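Local coordinates for teichoic acid biosynthesis protein F (Staphylococcus epidermidis, PDB 3L7I) that is a teichoic acid biosynthesis protein whose C-terminal part has the two-lobed architecture of the GT-B fold, at residues 636-644 with 658-669. Residues are numbered along the deposited sequence; the frame is centred on the assembly and turned at random.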
# COMPACT_ATOMS: atom_id res chain seq x y z
N PRO A 636 -64.08 22.06 1.96
CA PRO A 636 -64.11 21.97 0.50
C PRO A 636 -62.72 21.97 -0.12
O PRO A 636 -61.90 22.81 0.25
CB PRO A 636 -64.83 23.25 0.08
CG PRO A 636 -65.55 23.70 1.29
CD PRO A 636 -64.73 23.28 2.45
N GLN A 637 -62.46 21.04 -1.03
CA GLN A 637 -61.25 21.11 -1.84
C GLN A 637 -61.67 21.28 -3.30
O GLN A 637 -62.78 20.91 -3.67
CB GLN A 637 -60.38 19.87 -1.67
CG GLN A 637 -60.20 19.41 -0.23
CD GLN A 637 -59.02 18.46 -0.06
OE1 GLN A 637 -58.07 18.49 -0.85
NE2 GLN A 637 -59.07 17.63 0.98
N PHE A 638 -60.78 21.88 -4.09
CA PHE A 638 -60.95 22.05 -5.53
C PHE A 638 -59.71 21.50 -6.22
O PHE A 638 -58.64 21.40 -5.61
CB PHE A 638 -61.09 23.53 -5.89
CG PHE A 638 -62.36 24.14 -5.39
CD1 PHE A 638 -63.52 24.13 -6.18
CD2 PHE A 638 -62.42 24.74 -4.13
CE1 PHE A 638 -64.70 24.71 -5.72
CE2 PHE A 638 -63.60 25.31 -3.68
CZ PHE A 638 -64.74 25.29 -4.48
N PHE A 639 -59.85 21.18 -7.50
CA PHE A 639 -58.80 20.50 -8.22
C PHE A 639 -58.65 21.08 -9.60
O PHE A 639 -59.36 20.72 -10.53
CB PHE A 639 -59.06 19.00 -8.24
CG PHE A 639 -59.13 18.42 -6.87
CD1 PHE A 639 -57.95 18.12 -6.18
CD2 PHE A 639 -60.34 18.29 -6.22
CE1 PHE A 639 -57.99 17.65 -4.87
CE2 PHE A 639 -60.39 17.82 -4.92
CZ PHE A 639 -59.21 17.49 -4.24
N PHE A 640 -57.72 22.01 -9.71
CA PHE A 640 -57.51 22.78 -10.92
C PHE A 640 -56.54 22.04 -11.85
O PHE A 640 -55.40 22.46 -12.06
CB PHE A 640 -56.99 24.13 -10.50
CG PHE A 640 -56.69 25.04 -11.61
CD1 PHE A 640 -55.56 25.84 -11.57
CD2 PHE A 640 -57.53 25.13 -12.70
CE1 PHE A 640 -55.27 26.72 -12.61
CE2 PHE A 640 -57.24 26.01 -13.75
CZ PHE A 640 -56.11 26.81 -13.70
N ALA A 641 -56.99 20.92 -12.39
CA ALA A 641 -56.19 20.14 -13.33
C ALA A 641 -56.21 20.74 -14.74
O ALA A 641 -56.89 20.24 -15.62
CB ALA A 641 -56.68 18.69 -13.36
N TYR A 642 -55.45 21.80 -14.95
CA TYR A 642 -55.46 22.47 -16.24
C TYR A 642 -54.71 21.68 -17.29
O TYR A 642 -55.04 21.74 -18.47
CB TYR A 642 -54.93 23.89 -16.13
CG TYR A 642 -53.55 24.02 -15.52
CD1 TYR A 642 -53.39 24.29 -14.16
CD2 TYR A 642 -52.41 23.91 -16.31
CE1 TYR A 642 -52.14 24.42 -13.59
CE2 TYR A 642 -51.15 24.04 -15.75
CZ TYR A 642 -51.01 24.30 -14.39
OH TYR A 642 -49.74 24.42 -13.85
N ASP A 643 -53.70 20.94 -16.87
CA ASP A 643 -52.92 20.13 -17.81
C ASP A 643 -53.35 18.67 -17.79
O ASP A 643 -52.67 17.81 -18.33
CB ASP A 643 -51.42 20.24 -17.53
CG ASP A 643 -51.07 19.95 -16.09
OD1 ASP A 643 -51.98 19.67 -15.28
OD2 ASP A 643 -49.86 19.99 -15.77
N ILE A 644 -54.49 18.41 -17.18
CA ILE A 644 -54.98 17.06 -17.00
C ILE A 644 -54.96 16.18 -18.27
O ILE A 644 -55.01 14.96 -18.16
CB ILE A 644 -56.40 17.08 -16.44
CG1 ILE A 644 -56.76 15.69 -15.89
CG2 ILE A 644 -57.37 17.56 -17.49
CD1 ILE A 644 -58.04 15.69 -15.09
N TYR A 658 -58.93 8.97 -9.75
CA TYR A 658 -58.97 10.43 -9.72
C TYR A 658 -60.22 11.04 -10.34
O TYR A 658 -60.76 12.03 -9.83
CB TYR A 658 -57.76 10.96 -10.48
CG TYR A 658 -57.49 12.43 -10.34
CD1 TYR A 658 -56.62 12.90 -9.37
CD2 TYR A 658 -58.07 13.35 -11.20
CE1 TYR A 658 -56.35 14.24 -9.24
CE2 TYR A 658 -57.81 14.71 -11.08
CZ TYR A 658 -56.93 15.15 -10.10
OH TYR A 658 -56.65 16.49 -9.96
N MET A 659 -60.65 10.48 -11.47
CA MET A 659 -61.78 11.01 -12.19
C MET A 659 -63.03 10.99 -11.34
O MET A 659 -63.95 11.77 -11.56
CB MET A 659 -61.99 10.23 -13.47
CG MET A 659 -61.87 11.08 -14.71
SD MET A 659 -60.54 12.27 -14.53
CE MET A 659 -59.43 11.73 -15.84
N GLU A 660 -63.07 10.12 -10.35
CA GLU A 660 -64.30 9.93 -9.60
C GLU A 660 -64.19 10.40 -8.16
O GLU A 660 -64.43 11.57 -7.84
CB GLU A 660 -64.69 8.46 -9.64
CG GLU A 660 -66.16 8.23 -9.92
CD GLU A 660 -66.39 7.15 -10.95
OE1 GLU A 660 -65.49 6.29 -11.11
OE2 GLU A 660 -67.45 7.16 -11.61
N ASP A 661 -63.80 9.47 -7.29
CA ASP A 661 -63.90 9.64 -5.85
C ASP A 661 -62.86 10.56 -5.20
O ASP A 661 -62.05 10.11 -4.39
CB ASP A 661 -63.88 8.26 -5.18
CG ASP A 661 -62.68 7.43 -5.58
OD1 ASP A 661 -61.57 8.00 -5.65
OD2 ASP A 661 -62.85 6.22 -5.83
N LEU A 662 -62.89 11.85 -5.53
CA LEU A 662 -62.20 12.85 -4.71
C LEU A 662 -63.19 13.89 -4.17
O LEU A 662 -64.31 14.01 -4.67
CB LEU A 662 -60.96 13.45 -5.40
CG LEU A 662 -61.06 14.14 -6.74
CD1 LEU A 662 -59.69 14.36 -7.35
CD2 LEU A 662 -61.97 13.31 -7.67
N PRO A 663 -62.77 14.64 -3.13
CA PRO A 663 -63.68 15.37 -2.24
C PRO A 663 -64.28 16.61 -2.88
O PRO A 663 -65.14 17.23 -2.26
CB PRO A 663 -62.77 15.83 -1.10
CG PRO A 663 -61.38 15.58 -1.53
CD PRO A 663 -61.38 15.06 -2.94
N GLY A 664 -63.80 16.99 -4.06
CA GLY A 664 -64.27 18.19 -4.73
C GLY A 664 -64.27 18.05 -6.23
O GLY A 664 -63.82 17.06 -6.78
N PRO A 665 -64.76 19.08 -6.91
CA PRO A 665 -64.90 19.07 -8.38
C PRO A 665 -63.56 19.21 -9.11
O PRO A 665 -62.63 19.78 -8.54
CB PRO A 665 -65.75 20.32 -8.65
CG PRO A 665 -65.91 21.03 -7.28
CD PRO A 665 -64.97 20.42 -6.34
N ILE A 666 -63.44 18.72 -10.34
CA ILE A 666 -62.24 19.00 -11.13
C ILE A 666 -62.52 20.17 -12.07
O ILE A 666 -63.47 20.13 -12.83
CB ILE A 666 -61.80 17.80 -12.00
CG1 ILE A 666 -61.50 16.58 -11.12
CG2 ILE A 666 -60.59 18.19 -12.87
CD1 ILE A 666 -61.26 15.32 -11.88
N TYR A 667 -61.69 21.20 -12.02
CA TYR A 667 -61.85 22.29 -12.98
C TYR A 667 -60.65 22.31 -13.91
O TYR A 667 -59.52 22.15 -13.47
CB TYR A 667 -62.02 23.64 -12.26
CG TYR A 667 -63.43 23.94 -11.78
CD1 TYR A 667 -64.36 24.54 -12.62
CD2 TYR A 667 -63.83 23.61 -10.49
CE1 TYR A 667 -65.64 24.81 -12.19
CE2 TYR A 667 -65.11 23.88 -10.05
CZ TYR A 667 -66.01 24.47 -10.90
OH TYR A 667 -67.28 24.73 -10.46
N THR A 668 -60.88 22.51 -15.20
CA THR A 668 -59.76 22.65 -16.12
C THR A 668 -59.51 24.12 -16.46
O THR A 668 -58.39 24.52 -16.75
CB THR A 668 -59.94 21.78 -17.39
OG1 THR A 668 -61.27 21.95 -17.93
CG2 THR A 668 -59.74 20.32 -17.05
N GLU A 669 -60.55 24.94 -16.40
CA GLU A 669 -60.37 26.38 -16.54
C GLU A 669 -60.52 27.05 -15.17
O GLU A 669 -61.31 26.61 -14.33
CB GLU A 669 -61.35 26.97 -17.58
CG GLU A 669 -62.44 27.92 -17.02
CD GLU A 669 -63.77 27.23 -16.73
OE1 GLU A 669 -63.76 26.04 -16.33
OE2 GLU A 669 -64.83 27.87 -16.89
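The ring of Phe-639 is laid against Leu-662, whose CD1 sits 4.1 Å from the ring centroid and 8° off its normal, a CH-pi contact over one face. This apolar centre lies where strand 637-640 runs parallel to the short edge strand 666-667 in a Rossmann-like sheet of the GT-B fold. CD1 of Leu-662 also rests over the face of the Tyr-658 ring, so the branched leucine presents this one methyl to both aromatic faces. The strand places the Phe-639 side chain on this side of the sheet, and chi1 of -60° swings its ring beside the backbone N, toward Pro-663 and Gly-664. Proline, with no N-H of its own, offers ring CH groups here, its CD lying 3.5 Å from Phe-639 CZ. Farther along, Ala-641 CB and Ile-644 CD1 both reach Ile-666 CG2, small and branched apolar groups closing the same layer.

On the other sheet face, Phe-638 receives Tyr-667 CE2 at its ring edge, 4.2 Å from CD1, and packs on Leu-673 of helix 670-677. Gly-664, lacking a side chain, lets its backbone come close to Gln-637, CA lying 3.3 Å from Gln-637 O in a CA-H...O contact. At the polar margin, Gln-637 NE2 bonds to Met-627 O while its amide end packs on Pro-663 CG, and Tyr-658 OH bonds to Asp-622 O. Phe-639 N gives a weak bond to Pro-665 O; the firmer link is Tyr-667 N to Phe-639 O, 2.8 Å, with the donor tilted 33° from the carbonyl plane.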